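Local coordinates for protein Alpha/beta hydrolase (Streptomyces albidoflavus, PDB 6KSU) that probably closes non-ribosomal peptides into macrolactams by joining residues of opposite chirality, as a cyclase related to penicillin-binding proteins, at residues A[178-183]-A[252-257]; A[194-199]-A[215-220]. All blocks are in the same frame, centred on the assembly; numbering follows the deposited sequence.

Contact 1: residues A[178-183]-A[252-257]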
loop_
_atom_site.group_PDB
_atom_site.type_symbol
_atom_site.label_atom_id
_atom_site.label_comp_id
_atom_site.label_asym_id
_atom_site.label_seq_id
_atom_site.Cartn_x
_atom_site.Cartn_y
_atom_site.Cartn_z
ATOM N N GLY A 178 -8.707 1.578 8.052
ATOM C CA GLY A 178 -9.569 2.381 7.206
ATOM C C GLY A 178 -10.108 1.588 6.030
ATOM O O GLY A 178 -11.282 1.714 5.661
ATOM N N TYR A 179 -9.273 0.731 5.448
ATOM C CA TYR A 179 -9.764 -0.029 4.317
ATOM C C TYR A 179 -10.590 -1.221 4.763
ATOM O O TYR A 179 -11.530 -1.605 4.064
ATOM C CB TYR A 179 -8.608 -0.437 3.416
ATOM C CG TYR A 179 -8.391 0.580 2.311
ATOM C CD1 TYR A 179 -8.680 0.268 0.981
ATOM C CD2 TYR A 179 -7.922 1.864 2.602
ATOM C CE1 TYR A 179 -8.489 1.193 -0.027
ATOM C CE2 TYR A 179 -7.735 2.806 1.587
ATOM C CZ TYR A 179 -8.017 2.451 0.278
ATOM O OH TYR A 179 -7.833 3.355 -0.731
ATOM N N CYS A 180 -10.308 -1.772 5.945
ATOM C CA CYS A 180 -11.188 -2.806 6.470
ATOM C C CYS A 180 -12.587 -2.257 6.707
ATOM O O CYS A 180 -13.581 -2.965 6.507
ATOM C CB CYS A 180 -10.595 -3.393 7.742
ATOM S SG CYS A 180 -8.969 -4.163 7.458
ATOM N N LEU A 181 -12.687 -0.983 7.102
ATOM C CA LEU A 181 -13.995 -0.334 7.165
ATOM C C LEU A 181 -14.612 -0.190 5.784
ATOM O O LEU A 181 -15.840 -0.231 5.647
ATOM C CB LEU A 181 -13.883 1.039 7.824
ATOM C CG LEU A 181 -13.703 1.061 9.334
ATOM C CD1 LEU A 181 -13.337 2.471 9.803
ATOM C CD2 LEU A 181 -14.972 0.557 10.010
ATOM N N LEU A 182 -13.787 -0.017 4.748
ATOM C CA LEU A 182 -14.344 0.011 3.404
ATOM C C LEU A 182 -14.976 -1.334 3.048
ATOM O O LEU A 182 -15.962 -1.379 2.299
ATOM C CB LEU A 182 -13.262 0.416 2.407
ATOM C CG LEU A 182 -12.943 1.919 2.373
ATOM C CD1 LEU A 182 -11.678 2.240 1.572
ATOM C CD2 LEU A 182 -14.153 2.698 1.824
ATOM N N GLY A 183 -14.448 -2.431 3.601
ATOM C CA GLY A 183 -15.103 -3.717 3.440
ATOM C C GLY A 183 -16.482 -3.748 4.077
ATOM O O GLY A 183 -17.435 -4.291 3.509
ATOM N N ALA A 252 -8.367 -8.632 5.403
ATOM C CA ALA A 252 -8.607 -9.072 4.026
ATOM C C ALA A 252 -8.838 -7.919 3.055
ATOM O O ALA A 252 -8.201 -7.860 1.996
ATOM C CB ALA A 252 -9.800 -10.031 3.987
ATOM N N ALA A 253 -9.779 -7.011 3.370
ATOM C CA ALA A 253 -10.073 -5.912 2.451
ATOM C C ALA A 253 -8.906 -4.937 2.323
ATOM O O ALA A 253 -8.900 -4.100 1.407
ATOM C CB ALA A 253 -11.341 -5.150 2.894
ATOM N N ALA A 254 -7.935 -5.011 3.227
ATOM C CA ALA A 254 -6.761 -4.157 3.159
ATOM C C ALA A 254 -5.527 -4.863 2.593
ATOM O O ALA A 254 -4.652 -4.186 2.052
ATOM C CB ALA A 254 -6.442 -3.588 4.556
ATOM N N GLY A 255 -5.436 -6.195 2.678
ATOM C CA GLY A 255 -4.220 -6.859 2.217
ATOM C C GLY A 255 -4.306 -8.324 1.814
ATOM O O GLY A 255 -3.270 -8.941 1.535
ATOM N N GLY A 256 -5.501 -8.900 1.772
ATOM C CA GLY A 256 -5.633 -10.337 1.640
ATOM C C GLY A 256 -5.788 -10.930 0.253
ATOM O O GLY A 256 -6.025 -12.136 0.159
ATOM N N LEU A 257 -5.690 -10.137 -0.817
ATOM C CA LEU A 257 -5.808 -10.646 -2.174
ATOM C C LEU A 257 -4.517 -11.304 -2.652
ATOM O O LEU A 257 -3.404 -10.914 -2.278
ATOM C CB LEU A 257 -6.175 -9.537 -3.151
ATOM C CG LEU A 257 -7.652 -9.518 -3.491
ATOM C CD1 LEU A 257 -8.004 -8.231 -4.218
ATOM C CD2 LEU A 257 -8.008 -10.766 -4.304
#

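Contact 2: residues A[194-199]-A[215-220]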
loop_
_atom_site.group_PDB
_atom_site.type_symbol
_atom_site.label_atom_id
_atom_site.label_comp_id
_atom_site.label_asym_id
_atom_site.label_seq_id
_atom_site.Cartn_x
_atom_site.Cartn_y
_atom_site.Cartn_z
ATOM N N TRP A 194 -17.339 -8.778 1.506
ATOM C CA TRP A 194 -16.280 -8.211 0.672
ATOM C C TRP A 194 -15.732 -9.226 -0.330
ATOM O O TRP A 194 -15.491 -8.881 -1.489
ATOM C CB TRP A 194 -15.137 -7.660 1.541
ATOM C CG TRP A 194 -13.940 -7.270 0.722
ATOM C CD1 TRP A 194 -13.743 -6.086 0.079
ATOM C CD2 TRP A 194 -12.775 -8.079 0.441
ATOM N NE1 TRP A 194 -12.521 -6.093 -0.579
ATOM C CE2 TRP A 194 -11.912 -7.304 -0.369
ATOM C CE3 TRP A 194 -12.375 -9.370 0.817
ATOM C CZ2 TRP A 194 -10.694 -7.781 -0.832
ATOM C CZ3 TRP A 194 -11.166 -9.850 0.355
ATOM C CH2 TRP A 194 -10.327 -9.052 -0.453
ATOM N N TRP A 195 -15.510 -10.474 0.099
ATOM C CA TRP A 195 -15.019 -11.505 -0.823
ATOM C C TRP A 195 -15.973 -11.701 -1.999
ATOM O O TRP A 195 -15.565 -11.638 -3.169
ATOM C CB TRP A 195 -14.832 -12.837 -0.096
ATOM C CG TRP A 195 -13.700 -12.908 0.879
ATOM C CD1 TRP A 195 -12.484 -13.492 0.676
ATOM C CD2 TRP A 195 -13.692 -12.425 2.232
ATOM N NE1 TRP A 195 -11.711 -13.382 1.808
ATOM C CE2 TRP A 195 -12.427 -12.732 2.777
ATOM C CE3 TRP A 195 -14.623 -11.752 3.028
ATOM C CZ2 TRP A 195 -12.076 -12.405 4.083
ATOM C CZ3 TRP A 195 -14.269 -11.418 4.332
ATOM C CH2 TRP A 195 -13.003 -11.743 4.842
ATOM N N THR A 196 -17.251 -11.960 -1.700
ATOM C CA THR A 196 -18.216 -12.229 -2.756
ATOM C C THR A 196 -18.308 -11.050 -3.713
ATOM O O THR A 196 -18.320 -11.231 -4.934
ATOM C CB THR A 196 -19.584 -12.546 -2.147
ATOM O OG1 THR A 196 -19.461 -13.664 -1.261
ATOM C CG2 THR A 196 -20.608 -12.863 -3.225
ATOM N N ALA A 197 -18.342 -9.835 -3.176
ATOM C CA ALA A 197 -18.467 -8.652 -4.017
ATOM C C ALA A 197 -17.201 -8.421 -4.832
ATOM O O ALA A 197 -17.277 -8.106 -6.028
ATOM C CB ALA A 197 -18.785 -7.436 -3.144
ATOM N N MET A 198 -16.023 -8.562 -4.203
ATOM C CA MET A 198 -14.772 -8.458 -4.948
ATOM C C MET A 198 -14.747 -9.445 -6.115
ATOM O O MET A 198 -14.404 -9.089 -7.251
ATOM C CB MET A 198 -13.590 -8.695 -3.995
ATOM C CG MET A 198 -12.219 -8.640 -4.619
ATOM S SD MET A 198 -11.838 -7.084 -5.458
ATOM C CE MET A 198 -11.486 -5.964 -4.108
ATOM N N ASP A 199 -15.122 -10.694 -5.852
ATOM C CA ASP A 199 -15.160 -11.693 -6.918
ATOM C C ASP A 199 -16.161 -11.295 -8.006
ATOM O O ASP A 199 -15.784 -11.009 -9.147
ATOM C CB ASP A 199 -15.489 -13.069 -6.322
ATOM C CG ASP A 199 -15.393 -14.213 -7.350
ATOM O OD1 ASP A 199 -15.051 -13.967 -8.530
ATOM O OD2 ASP A 199 -15.662 -15.366 -6.966
ATOM N N ASP A 215 -9.947 -17.261 2.989
ATOM C CA ASP A 215 -11.334 -17.193 2.535
ATOM C C ASP A 215 -12.228 -17.853 3.577
ATOM O O ASP A 215 -12.237 -19.095 3.682
ATOM C CB ASP A 215 -11.484 -17.873 1.174
ATOM C CG ASP A 215 -12.825 -17.599 0.523
ATOM O OD1 ASP A 215 -13.736 -17.131 1.230
ATOM O OD2 ASP A 215 -12.991 -17.888 -0.691
ATOM N N PRO A 216 -12.985 -17.091 4.371
ATOM C CA PRO A 216 -13.836 -17.697 5.408
ATOM C C PRO A 216 -15.150 -18.266 4.893
ATOM O O PRO A 216 -15.946 -18.745 5.706
ATOM C CB PRO A 216 -14.096 -16.522 6.366
ATOM C CG PRO A 216 -14.044 -15.317 5.481
ATOM C CD PRO A 216 -13.083 -15.622 4.353
ATOM N N ARG A 217 -15.409 -18.223 3.593
ATOM C CA ARG A 217 -16.689 -18.772 3.157
ATOM C C ARG A 217 -16.545 -20.253 2.831
ATOM O O ARG A 217 -15.487 -20.690 2.366
ATOM C CB ARG A 217 -17.204 -18.031 1.923
ATOM C CG ARG A 217 -17.235 -16.510 2.032
ATOM C CD ARG A 217 -17.257 -15.875 0.646
ATOM N NE ARG A 217 -16.073 -16.267 -0.121
ATOM C CZ ARG A 217 -15.920 -16.095 -1.430
ATOM N NH1 ARG A 217 -16.893 -15.547 -2.154
ATOM N NH2 ARG A 217 -14.789 -16.488 -2.016
ATOM N N PRO A 218 -17.566 -21.075 3.083
ATOM C CA PRO A 218 -17.502 -22.447 2.550
ATOM C C PRO A 218 -17.363 -22.422 1.045
ATOM O O PRO A 218 -16.391 -22.958 0.504
ATOM C CB PRO A 218 -18.819 -23.077 3.019
ATOM C CG PRO A 218 -19.723 -21.921 3.266
ATOM C CD PRO A 218 -18.859 -20.786 3.722
ATOM N N GLY A 219 -18.280 -21.732 0.368
ATOM C CA GLY A 219 -18.141 -21.500 -1.059
ATOM C C GLY A 219 -18.538 -22.722 -1.843
ATOM O O GLY A 219 -19.573 -23.344 -1.575
ATOM N N GLN A 220 -17.723 -23.058 -2.836
ATOM C CA GLN A 220 -17.843 -24.323 -3.545
ATOM C C GLN A 220 -16.480 -25.009 -3.465
ATOM O O GLN A 220 -15.623 -24.655 -2.640
ATOM C CB GLN A 220 -18.317 -24.116 -4.990
ATOM C CG GLN A 220 -19.375 -23.028 -5.169
ATOM C CD GLN A 220 -19.500 -22.583 -6.619
ATOM O OE1 GLN A 220 -19.935 -23.351 -7.481
ATOM N NE2 GLN A 220 -19.104 -21.341 -6.898
HETATM O O HOH W 1 -17.707 -15.726 -4.945
#

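Contact 1: residues A[178-183]-A[252-257]
Residues 178-183 of helix 176-189 and the short helix 252-255 come so close at Tyr179, Cys180, Ala253 and Ala254 that the CA atoms of Cys180 and Ala253 stand 5.2 Å apart, with no hydrogen bond between the two segments. Small groups make this approach possible. The methyl of Ala253 points at the longer helix and settles over its backbone, where Ala253 CB meets Tyr179 O at 3.7 Å and, one turn on, the CA of Gly183 at 4.1 Å. Gly183 has no side chain to hold that methyl off. Beside it, Ala254 CB touches the base of one side chain and the tip of another, 4.0 Å from Tyr179 CB and 3.9 Å from Cys180 SG; the sulfur reaches it because it is turned anti to its own carbonyl carbon (chi1 -61°). Both segments belong to the beta-lactamase-like part of the chain, and the contact borders what is probably its active site: Ser83 and Lys86 fit the SxxK pattern of penicillin-binding proteins, with Tyr174 as a likely second hydroxyl on the lysine. Lys86 NZ is hydrogen-bonded to Ala254 O, and the Tyr179 side chain packs on Lys86 as well. Beyond its CB, the Tyr179 ring leads away from helix 252-255, although Ala253 O lies at the ring's edge near its plane. One face of the ring receives Leu182 CD1 over its centre, 3.5 Å above the plane, while the phenol OH is hydrogen-bonded to the backbone oxygen of Leu132.

Contact 2: residues A[194-199]-A[215-220]
Arg217 and Trp195 meet where the loop carrying an Asx turn at Asp215 folds over the first turn of helix 194-206. From its CB, directed at the helix, the arginine chain runs to CD, 3.7 Å from Thr196 OG1, and is bent at chi3 (-60°), which lays the guanidinium over the base of the tryptophan. Trp195 CB sits above the centre of that plane, 3.6 Å from Arg217 NE. Two nitrogens take the Asp215 carboxylate side-on: NE donates to the syn lone pair of OD1 and NH2 to OD2 at 2.6 Å, together a salt bridge. OD1 also accepts the backbone N of Arg217, from above the carboxylate plane, which closes the turn; three N-H groups thus fix the carboxylate. Asp215 OD1 lies over one face of the Trp195 indole, the carboxylate plane 6° from the ring's, and on that face Pro216 CD makes a CH-pi contact 3.6 Å from the six-membered ring's centroid; Trp194 CE3 lies against the opposite face, toward its rim. Trp195 NE1 is hydrogen-bonded to the backbone oxygen of His214. At the tip, Arg217 NH1 gives a weak bond at 3.3 Å to Thr196 OG1, also hydrogen-bonded to Asp193 OD2, and donates to a water that in turn donates to Asp199 OD2.

How the contacts relate
Contact 1 is buried, while contact 2 lies near the surface, and their centres are about 13 Å apart. Their chemistry follows their place: contact 1 joins two helices through methyls, glycine and a thiol, whereas contact 2 lays a loop on a helix through a proline-indole contact, a guanidinium laid on the tryptophan CB and a bridging water, with an ion pair inside the loop that holds the arginine. Helix 194-206, which follows helix 176-189 in the chain, connects them through its paired tryptophans. Trp195 carries the loop of contact 2 on one indole face and touches Ala252 of contact 1 through CZ2, 3.3 Å from Ala252 CB; Trp194 packs on Ala252, Ala253 and Leu257. Helix 252-255 is therefore flanked by both longer helices.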